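Local coordinates for protein ninB (Enterobacteria phage lambda, PDB 1PC6), which probably acts as the phage recombination protein Orf, which is functionally similar to bacterial RecFOR in initiating genetic exchange, at residues A[49-62]-A[67-79]. Residues are numbered along the deposited sequence; the frame is centred on the assembly and turned at random.
Sequences LWACLGDVSRQVEW and LDAESWKCVFTAA. With BME (beta-mercaptoethanol), chain C.
W72 lays its indole against V56, V60 and W62, filling the angle where helix 49-59 and helix 69-79 meet nearly at right angles (101° between their directions, axes 8.5 Å apart). CG1 of V56 sits over one face of the indole, 3.6 Å from the centroid of its six-membered ring, a CH-pi contact that suits a methyl of a beta-branched residue, held close to its helix. This methyl lies anti to the backbone N (chi1 170°), which points it at W72. W62 meets the far end of the indole obliquely, with planes at 58°, while its own NE1 bonds P87 O of the second subunit. L53 spreads along the crossing: its CB lies 3.6 Å from A69 CB, and its two methyls reach K73 and F76. Alanine, with a single methyl, lets the backbones approach closely here, and W50 CZ3 brings its ring edge to that same methyl. S57 OG donates to L67 O at 2.7 Å, on a lone pair in the carbonyl plane, and a water accepts from W72 NE1 (3.0 Å from its oxygen) and from L67 N. A largely apolar helix corner is thus pinned at its turn by a serine hydroxyl and a water, which give partners to polar groups of two buried residues.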
ATOM      1  N   LEU A  49      -9.979   8.089  -4.210  1.00 56.29           N
ATOM      2  CA  LEU A  49      -9.421   7.238  -5.265  1.00 53.72           C
ATOM      3  C   LEU A  49     -10.055   5.854  -5.268  1.00 51.68           C
ATOM      4  O   LEU A  49     -10.507   5.364  -6.299  1.00 51.44           O
ATOM      5  CB  LEU A  49      -7.912   7.058  -5.089  1.00 55.71           C
ATOM      6  CG  LEU A  49      -7.289   5.878  -5.868  1.00 56.52           C
ATOM      7  CD1 LEU A  49      -6.830   6.320  -7.253  1.00 56.72           C
ATOM      8  CD2 LEU A  49      -6.106   5.332  -5.095  1.00 56.77           C
ATOM      9  N   TRP A  50     -10.081   5.216  -4.108  1.00 49.16           N
ATOM     10  CA  TRP A  50     -10.641   3.885  -4.027  1.00 49.75           C
ATOM     11  C   TRP A  50     -12.137   3.806  -4.161  1.00 48.99           C
ATOM     12  O   TRP A  50     -12.673   2.751  -4.456  1.00 51.17           O
ATOM     13  CB  TRP A  50     -10.186   3.201  -2.745  1.00 51.13           C
ATOM     14  CG  TRP A  50      -8.754   2.843  -2.831  1.00 52.13           C
ATOM     15  CD1 TRP A  50      -7.708   3.539  -2.321  1.00 52.60           C
ATOM     16  CD2 TRP A  50      -8.194   1.776  -3.598  1.00 51.88           C
ATOM     17  NE1 TRP A  50      -6.524   2.981  -2.728  1.00 53.64           N
ATOM     18  CE2 TRP A  50      -6.796   1.894  -3.516  1.00 52.42           C
ATOM     19  CE3 TRP A  50      -8.740   0.735  -4.355  1.00 51.48           C
ATOM     20  CZ2 TRP A  50      -5.931   1.010  -4.162  1.00 52.73           C
ATOM     21  CZ3 TRP A  50      -7.885  -0.140  -4.995  1.00 51.74           C
ATOM     22  CH2 TRP A  50      -6.492   0.003  -4.895  1.00 52.46           C
ATOM     23  N   ALA A  51     -12.821   4.916  -3.940  1.00 48.85           N
ATOM     24  CA  ALA A  51     -14.268   4.914  -4.087  1.00 48.83           C
ATOM     25  C   ALA A  51     -14.551   4.981  -5.588  1.00 49.02           C
ATOM     26  O   ALA A  51     -15.524   4.402  -6.066  1.00 47.86           O
ATOM     27  CB  ALA A  51     -14.874   6.106  -3.376  1.00 49.23           C
ATOM     28  N   CYS A  52     -13.685   5.690  -6.315  1.00 48.37           N
ATOM     29  CA  CYS A  52     -13.800   5.831  -7.767  1.00 49.40           C
ATOM     30  C   CYS A  52     -13.539   4.497  -8.411  1.00 48.36           C
ATOM     31  O   CYS A  52     -14.377   3.966  -9.139  1.00 49.81           O
ATOM     32  CB  CYS A  52     -12.767   6.807  -8.305  1.00 50.42           C
ATOM     33  SG  CYS A  52     -12.999   8.450  -7.716  1.00 58.39           S
ATOM     34  N   LEU A  53     -12.345   3.978  -8.148  1.00 46.10           N
ATOM     35  CA  LEU A  53     -11.941   2.695  -8.676  1.00 44.28           C
ATOM     36  C   LEU A  53     -13.044   1.681  -8.387  1.00 43.73           C
ATOM     37  O   LEU A  53     -13.421   0.910  -9.262  1.00 44.80           O
ATOM     38  CB  LEU A  53     -10.619   2.259  -8.037  1.00 42.27           C
ATOM     39  CG  LEU A  53      -9.466   3.240  -8.264  1.00 40.78           C
ATOM     40  CD1 LEU A  53      -8.179   2.674  -7.700  1.00 40.05           C
ATOM     41  CD2 LEU A  53      -9.306   3.508  -9.743  1.00 36.71           C
ATOM     42  N   GLY A  54     -13.578   1.705  -7.168  1.00 41.77           N
ATOM     43  CA  GLY A  54     -14.630   0.773  -6.805  1.00 40.78           C
ATOM     44  C   GLY A  54     -15.865   0.935  -7.665  1.00 41.75           C
ATOM     45  O   GLY A  54     -16.427  -0.048  -8.143  1.00 42.94           O
ATOM     46  N   ASP A  55     -16.278   2.182  -7.869  1.00 41.31           N
ATOM     47  CA  ASP A  55     -17.454   2.495  -8.673  1.00 41.82           C
ATOM     48  C   ASP A  55     -17.267   2.013 -10.090  1.00 40.74           C
ATOM     49  O   ASP A  55     -18.129   1.329 -10.638  1.00 40.98           O
ATOM     50  CB  ASP A  55     -17.712   4.004  -8.689  1.00 44.65           C
ATOM     51  CG  ASP A  55     -18.239   4.519  -7.367  1.00 45.69           C
ATOM     52  OD1 ASP A  55     -18.114   5.739  -7.101  1.00 45.22           O
ATOM     53  OD2 ASP A  55     -18.783   3.698  -6.602  1.00 47.24           O
ATOM     54  N   VAL A  56     -16.147   2.383 -10.691  1.00 38.75           N
ATOM     55  CA  VAL A  56     -15.867   1.962 -12.051  1.00 40.02           C
ATOM     56  C   VAL A  56     -15.855   0.449 -12.082  1.00 40.82           C
ATOM     57  O   VAL A  56     -16.355  -0.173 -13.009  1.00 42.01           O
ATOM     58  CB  VAL A  56     -14.503   2.473 -12.517  1.00 40.15           C
ATOM     59  CG1 VAL A  56     -14.131   1.823 -13.839  1.00 40.76           C
ATOM     60  CG2 VAL A  56     -14.538   3.980 -12.654  1.00 38.97           C
ATOM     61  N   SER A  57     -15.280  -0.131 -11.040  1.00 41.45           N
ATOM     62  CA  SER A  57     -15.172  -1.569 -10.907  1.00 41.92           C
ATOM     63  C   SER A  57     -16.537  -2.187 -11.028  1.00 42.86           C
ATOM     64  O   SER A  57     -16.760  -3.100 -11.816  1.00 44.03           O
ATOM     65  CB  SER A  57     -14.587  -1.915  -9.541  1.00 41.93           C
ATOM     66  OG  SER A  57     -14.510  -3.315  -9.346  1.00 44.60           O
ATOM     67  N   ARG A  58     -17.449  -1.675 -10.222  1.00 43.76           N
ATOM     68  CA  ARG A  58     -18.817  -2.163 -10.197  1.00 45.03           C
ATOM     69  C   ARG A  58     -19.636  -1.832 -11.437  1.00 44.85           C
ATOM     70  O   ARG A  58     -20.444  -2.641 -11.891  1.00 45.81           O
ATOM     71  CB  ARG A  58     -19.557  -1.583  -8.983  1.00 46.77           C
ATOM     72  CG  ARG A  58     -19.328  -2.296  -7.660  1.00 51.49           C
ATOM     73  CD  ARG A  58     -20.193  -1.683  -6.565  1.00 53.40           C
ATOM     74  NE  ARG A  58     -19.769  -0.320  -6.236  1.00 57.50           N
ATOM     75  CZ  ARG A  58     -18.641  -0.018  -5.591  1.00 57.89           C
ATOM     76  NH1 ARG A  58     -17.820  -0.985  -5.194  1.00 59.41           N
ATOM     77  NH2 ARG A  58     -18.324   1.252  -5.351  1.00 56.55           N
ATOM     78  N   GLN A  59     -19.423  -0.649 -11.993  1.00 44.39           N
ATOM     79  CA  GLN A  59     -20.242  -0.222 -13.113  1.00 43.15           C
ATOM     80  C   GLN A  59     -19.805  -0.454 -14.542  1.00 42.64           C
ATOM     81  O   GLN A  59     -20.639  -0.732 -15.389  1.00 42.52           O
ATOM     82  CB  GLN A  59     -20.595   1.255 -12.917  1.00 41.53           C
ATOM     83  CG  GLN A  59     -21.299   1.502 -11.594  1.00 38.60           C
ATOM     84  CD  GLN A  59     -21.629   2.954 -11.356  1.00 38.48           C
ATOM     85  OE1 GLN A  59     -22.221   3.614 -12.208  1.00 40.87           O
ATOM     86  NE2 GLN A  59     -21.261   3.461 -10.185  1.00 36.95           N
ATOM     87  N   VAL A  60     -18.523  -0.361 -14.841  1.00 43.29           N
ATOM     88  CA  VAL A  60     -18.143  -0.541 -16.231  1.00 44.70           C
ATOM     89  C   VAL A  60     -17.344  -1.821 -16.519  1.00 48.22           C
ATOM     90  O   VAL A  60     -16.371  -2.137 -15.826  1.00 50.78           O
ATOM     91  CB  VAL A  60     -17.396   0.727 -16.728  1.00 40.97           C
ATOM     92  CG1 VAL A  60     -17.693   1.888 -15.788  1.00 38.45           C
ATOM     93  CG2 VAL A  60     -15.920   0.485 -16.818  1.00 40.47           C
ATOM     94  N   GLU A  61     -17.763  -2.583 -17.526  1.00 49.25           N
ATOM     95  CA  GLU A  61     -17.022  -3.793 -17.836  1.00 50.14           C
ATOM     96  C   GLU A  61     -16.020  -3.536 -18.943  1.00 49.19           C
ATOM     97  O   GLU A  61     -16.346  -2.944 -19.972  1.00 48.88           O
ATOM     98  CB  GLU A  61     -17.947  -4.930 -18.237  1.00 53.28           C
ATOM     99  CG  GLU A  61     -18.468  -4.862 -19.641  1.00 59.55           C
ATOM    100  CD  GLU A  61     -18.467  -6.230 -20.289  1.00 63.52           C
ATOM    101  OE1 GLU A  61     -18.971  -7.194 -19.648  1.00 62.99           O
ATOM    102  OE2 GLU A  61     -17.959  -6.335 -21.435  1.00 66.63           O
ATOM    103  N   TRP A  62     -14.795  -3.992 -18.709  1.00 48.15           N
ATOM    104  CA  TRP A  62     -13.700  -3.821 -19.644  1.00 46.84           C
ATOM    105  C   TRP A  62     -13.527  -5.008 -20.571  1.00 49.14           C
ATOM    106  O   TRP A  62     -13.070  -6.077 -20.148  1.00 50.02           O
ATOM    107  CB  TRP A  62     -12.402  -3.625 -18.888  1.00 42.90           C
ATOM    108  CG  TRP A  62     -11.329  -2.998 -19.697  1.00 41.58           C
ATOM    109  CD1 TRP A  62     -10.031  -3.409 -19.785  1.00 43.77           C
ATOM    110  CD2 TRP A  62     -11.404  -1.758 -20.410  1.00 40.46           C
ATOM    111  NE1 TRP A  62      -9.287  -2.492 -20.497  1.00 42.53           N
ATOM    112  CE2 TRP A  62     -10.107  -1.470 -20.891  1.00 40.19           C
ATOM    113  CE3 TRP A  62     -12.436  -0.860 -20.684  1.00 39.42           C
ATOM    114  CZ2 TRP A  62      -9.818  -0.328 -21.627  1.00 38.84           C
ATOM    115  CZ3 TRP A  62     -12.147   0.277 -21.415  1.00 39.36           C
ATOM    116  CH2 TRP A  62     -10.847   0.532 -21.878  1.00 38.78           C
ATOM    117  N   LEU A  67     -13.322  -5.928 -13.665  1.00 52.48           N
ATOM    118  CA  LEU A  67     -12.065  -5.832 -12.952  1.00 51.57           C
ATOM    119  C   LEU A  67     -12.286  -5.202 -11.597  1.00 53.01           C
ATOM    120  O   LEU A  67     -13.180  -4.373 -11.427  1.00 53.93           O
ATOM    121  CB  LEU A  67     -11.092  -4.979 -13.744  1.00 47.74           C
ATOM    122  CG  LEU A  67     -11.019  -5.345 -15.212  1.00 44.44           C
ATOM    123  CD1 LEU A  67     -10.017  -4.426 -15.880  1.00 40.59           C
ATOM    124  CD2 LEU A  67     -10.636  -6.811 -15.363  1.00 39.25           C
ATOM    125  N   ASP A  68     -11.460  -5.595 -10.636  1.00 54.57           N
ATOM    126  CA  ASP A  68     -11.557  -5.059  -9.291  1.00 57.38           C
ATOM    127  C   ASP A  68     -10.823  -3.736  -9.235  1.00 56.60           C
ATOM    128  O   ASP A  68     -10.112  -3.385 -10.167  1.00 57.87           O
ATOM    129  CB  ASP A  68     -10.979  -6.058  -8.286  1.00 62.54           C
ATOM    130  CG  ASP A  68      -9.758  -6.777  -8.814  1.00 67.94           C
ATOM    131  OD1 ASP A  68      -8.643  -6.469  -8.333  1.00 69.79           O
ATOM    132  OD2 ASP A  68      -9.916  -7.641  -9.711  1.00 71.69           O
ATOM    133  N   ALA A  69     -10.996  -2.996  -8.148  1.00 55.73           N
ATOM    134  CA  ALA A  69     -10.350  -1.693  -8.017  1.00 54.51           C
ATOM    135  C   ALA A  69      -8.850  -1.708  -8.269  1.00 53.40           C
ATOM    136  O   ALA A  69      -8.319  -0.818  -8.928  1.00 52.95           O
ATOM    137  CB  ALA A  69     -10.637  -1.106  -6.642  1.00 54.87           C
ATOM    138  N   GLU A  70      -8.164  -2.718  -7.747  1.00 54.37           N
ATOM    139  CA  GLU A  70      -6.718  -2.801  -7.913  1.00 55.04           C
ATOM    140  C   GLU A  70      -6.359  -2.898  -9.379  1.00 53.28           C
ATOM    141  O   GLU A  70      -5.482  -2.187  -9.867  1.00 53.44           O
ATOM    142  CB  GLU A  70      -6.158  -4.014  -7.171  1.00 59.60           C
ATOM    143  CG  GLU A  70      -6.552  -4.092  -5.703  1.00 66.70           C
ATOM    144  CD  GLU A  70      -5.547  -4.870  -4.869  1.00 70.36           C
ATOM    145  OE1 GLU A  70      -4.390  -4.401  -4.770  1.00 71.42           O
ATOM    146  OE2 GLU A  70      -5.911  -5.938  -4.318  1.00 71.78           O
ATOM    147  N   SER A  71      -7.048  -3.791 -10.075  1.00 51.56           N
ATOM    148  CA  SER A  71      -6.822  -3.997 -11.489  1.00 48.83           C
ATOM    149  C   SER A  71      -7.094  -2.711 -12.262  1.00 48.25           C
ATOM    150  O   SER A  71      -6.379  -2.407 -13.212  1.00 50.25           O
ATOM    151  CB  SER A  71      -7.721  -5.125 -12.008  1.00 49.44           C
ATOM    152  OG  SER A  71      -7.483  -6.350 -11.326  1.00 49.50           O
ATOM    153  N   TRP A  72      -8.120  -1.955 -11.871  1.00 45.99           N
ATOM    154  CA  TRP A  72      -8.428  -0.704 -12.562  1.00 41.83           C
ATOM    155  C   TRP A  72      -7.368   0.364 -12.288  1.00 42.31           C
ATOM    156  O   TRP A  72      -7.142   1.246 -13.124  1.00 41.70           O
ATOM    157  CB  TRP A  72      -9.809  -0.171 -12.168  1.00 39.93           C
ATOM    158  CG  TRP A  72     -10.949  -0.679 -13.018  1.00 39.50           C
ATOM    159  CD1 TRP A  72     -11.921  -1.567 -12.645  1.00 37.97           C
ATOM    160  CD2 TRP A  72     -11.237  -0.325 -14.378  1.00 37.50           C
ATOM    161  NE1 TRP A  72     -12.791  -1.785 -13.685  1.00 37.38           N
ATOM    162  CE2 TRP A  72     -12.394  -1.033 -14.760  1.00 37.84           C
ATOM    163  CE3 TRP A  72     -10.629   0.522 -15.311  1.00 36.39           C
ATOM    164  CZ2 TRP A  72     -12.957  -0.918 -16.038  1.00 37.44           C
ATOM    165  CZ3 TRP A  72     -11.188   0.636 -16.578  1.00 34.43           C
ATOM    166  CH2 TRP A  72     -12.341  -0.080 -16.929  1.00 34.15           C
ATOM    167  N   LYS A  73      -6.712   0.298 -11.130  1.00 42.05           N
ATOM    168  CA  LYS A  73      -5.678   1.283 -10.822  1.00 43.19           C
ATOM    169  C   LYS A  73      -4.556   1.103 -11.840  1.00 42.84           C
ATOM    170  O   LYS A  73      -4.016   2.073 -12.365  1.00 41.76           O
ATOM    171  CB  LYS A  73      -5.157   1.098  -9.392  1.00 45.16           C
ATOM    172  CG  LYS A  73      -4.236   2.219  -8.926  1.00 47.21           C
ATOM    173  CD  LYS A  73      -4.026   2.195  -7.414  1.00 52.43           C
ATOM    174  CE  LYS A  73      -3.084   1.085  -6.929  1.00 55.23           C
ATOM    175  NZ  LYS A  73      -1.630   1.426  -7.032  1.00 56.82           N
ATOM    176  N   CYS A  74      -4.225  -0.154 -12.130  1.00 43.86           N
ATOM    177  CA  CYS A  74      -3.189  -0.481 -13.109  1.00 44.25           C
ATOM    178  C   CYS A  74      -3.495   0.128 -14.474  1.00 42.78           C
ATOM    179  O   CYS A  74      -2.694   0.882 -15.029  1.00 41.84           O
ATOM    180  CB  CYS A  74      -3.068  -1.999 -13.272  1.00 45.73           C
ATOM    181  SG  CYS A  74      -1.862  -2.782 -12.217  1.00 51.37           S
ATOM    182  N   VAL A  75      -4.657  -0.227 -15.009  1.00 40.92           N
ATOM    183  CA  VAL A  75      -5.086   0.259 -16.304  1.00 40.62           C
ATOM    184  C   VAL A  75      -4.995   1.777 -16.346  1.00 42.07           C
ATOM    185  O   VAL A  75      -4.432   2.357 -17.279  1.00 42.23           O
ATOM    186  CB  VAL A  75      -6.541  -0.161 -16.602  1.00 38.28           C
ATOM    187  CG1 VAL A  75      -6.918   0.237 -18.019  1.00 37.12           C
ATOM    188  CG2 VAL A  75      -6.706  -1.657 -16.401  1.00 36.44           C
ATOM    189  N   PHE A  76      -5.547   2.424 -15.330  1.00 43.09           N
ATOM    190  CA  PHE A  76      -5.509   3.868 -15.306  1.00 44.43           C
ATOM    191  C   PHE A  76      -4.086   4.365 -15.195  1.00 45.32           C
ATOM    192  O   PHE A  76      -3.684   5.235 -15.951  1.00 47.04           O
ATOM    193  CB  PHE A  76      -6.376   4.418 -14.173  1.00 42.63           C
ATOM    194  CG  PHE A  76      -7.842   4.429 -14.498  1.00 41.13           C
ATOM    195  CD1 PHE A  76      -8.315   5.146 -15.588  1.00 40.29           C
ATOM    196  CD2 PHE A  76      -8.746   3.699 -13.730  1.00 41.30           C
ATOM    197  CE1 PHE A  76      -9.676   5.135 -15.918  1.00 42.89           C
ATOM    198  CE2 PHE A  76     -10.112   3.681 -14.048  1.00 42.27           C
ATOM    199  CZ  PHE A  76     -10.576   4.399 -15.146  1.00 41.79           C
ATOM    200  N   THR A  77      -3.308   3.813 -14.275  1.00 45.50           N
ATOM    201  CA  THR A  77      -1.924   4.247 -14.133  1.00 44.65           C
ATOM    202  C   THR A  77      -1.154   3.961 -15.421  1.00 45.34           C
ATOM    203  O   THR A  77      -0.281   4.727 -15.819  1.00 45.83           O
ATOM    204  CB  THR A  77      -1.246   3.526 -12.979  1.00 44.87           C
ATOM    205  OG1 THR A  77      -1.891   3.886 -11.752  1.00 45.81           O
ATOM    206  CG2 THR A  77       0.217   3.903 -12.905  1.00 46.81           C
ATOM    207  N   ALA A  78      -1.487   2.856 -16.076  1.00 45.95           N
ATOM    208  CA  ALA A  78      -0.822   2.481 -17.316  1.00 46.31           C
ATOM    209  C   ALA A  78      -1.029   3.539 -18.385  1.00 47.09           C
ATOM    210  O   ALA A  78      -0.181   3.725 -19.248  1.00 47.07           O
ATOM    211  CB  ALA A  78      -1.346   1.147 -17.806  1.00 46.26           C
ATOM    212  N   ALA A  79      -2.164   4.226 -18.324  1.00 49.33           N
ATOM    213  CA  ALA A  79      -2.504   5.272 -19.294  1.00 51.27           C
ATOM    214  C   ALA A  79      -1.681   6.556 -19.122  1.00 52.51           C
ATOM    215  O   ALA A  79      -1.610   7.387 -20.028  1.00 52.88           O
ATOM    216  CB  ALA A  79      -4.001   5.595 -19.208  1.00 49.25           C
TER
HETATM  217  C1  BME C 300      -0.953   1.199 -10.039  1.00 85.41           C
HETATM  218  C2  BME C 300      -0.368   0.633 -11.343  1.00 84.47           C
HETATM  219  O1  BME C 300      -2.033   0.393  -9.612  1.00 83.30           O
HETATM  220  S2  BME C 300       0.235  -1.056 -11.072  1.00 88.00           S
HETATM  221  O   HOH W   1     -15.001  -3.721 -13.958  1.00 39.59           O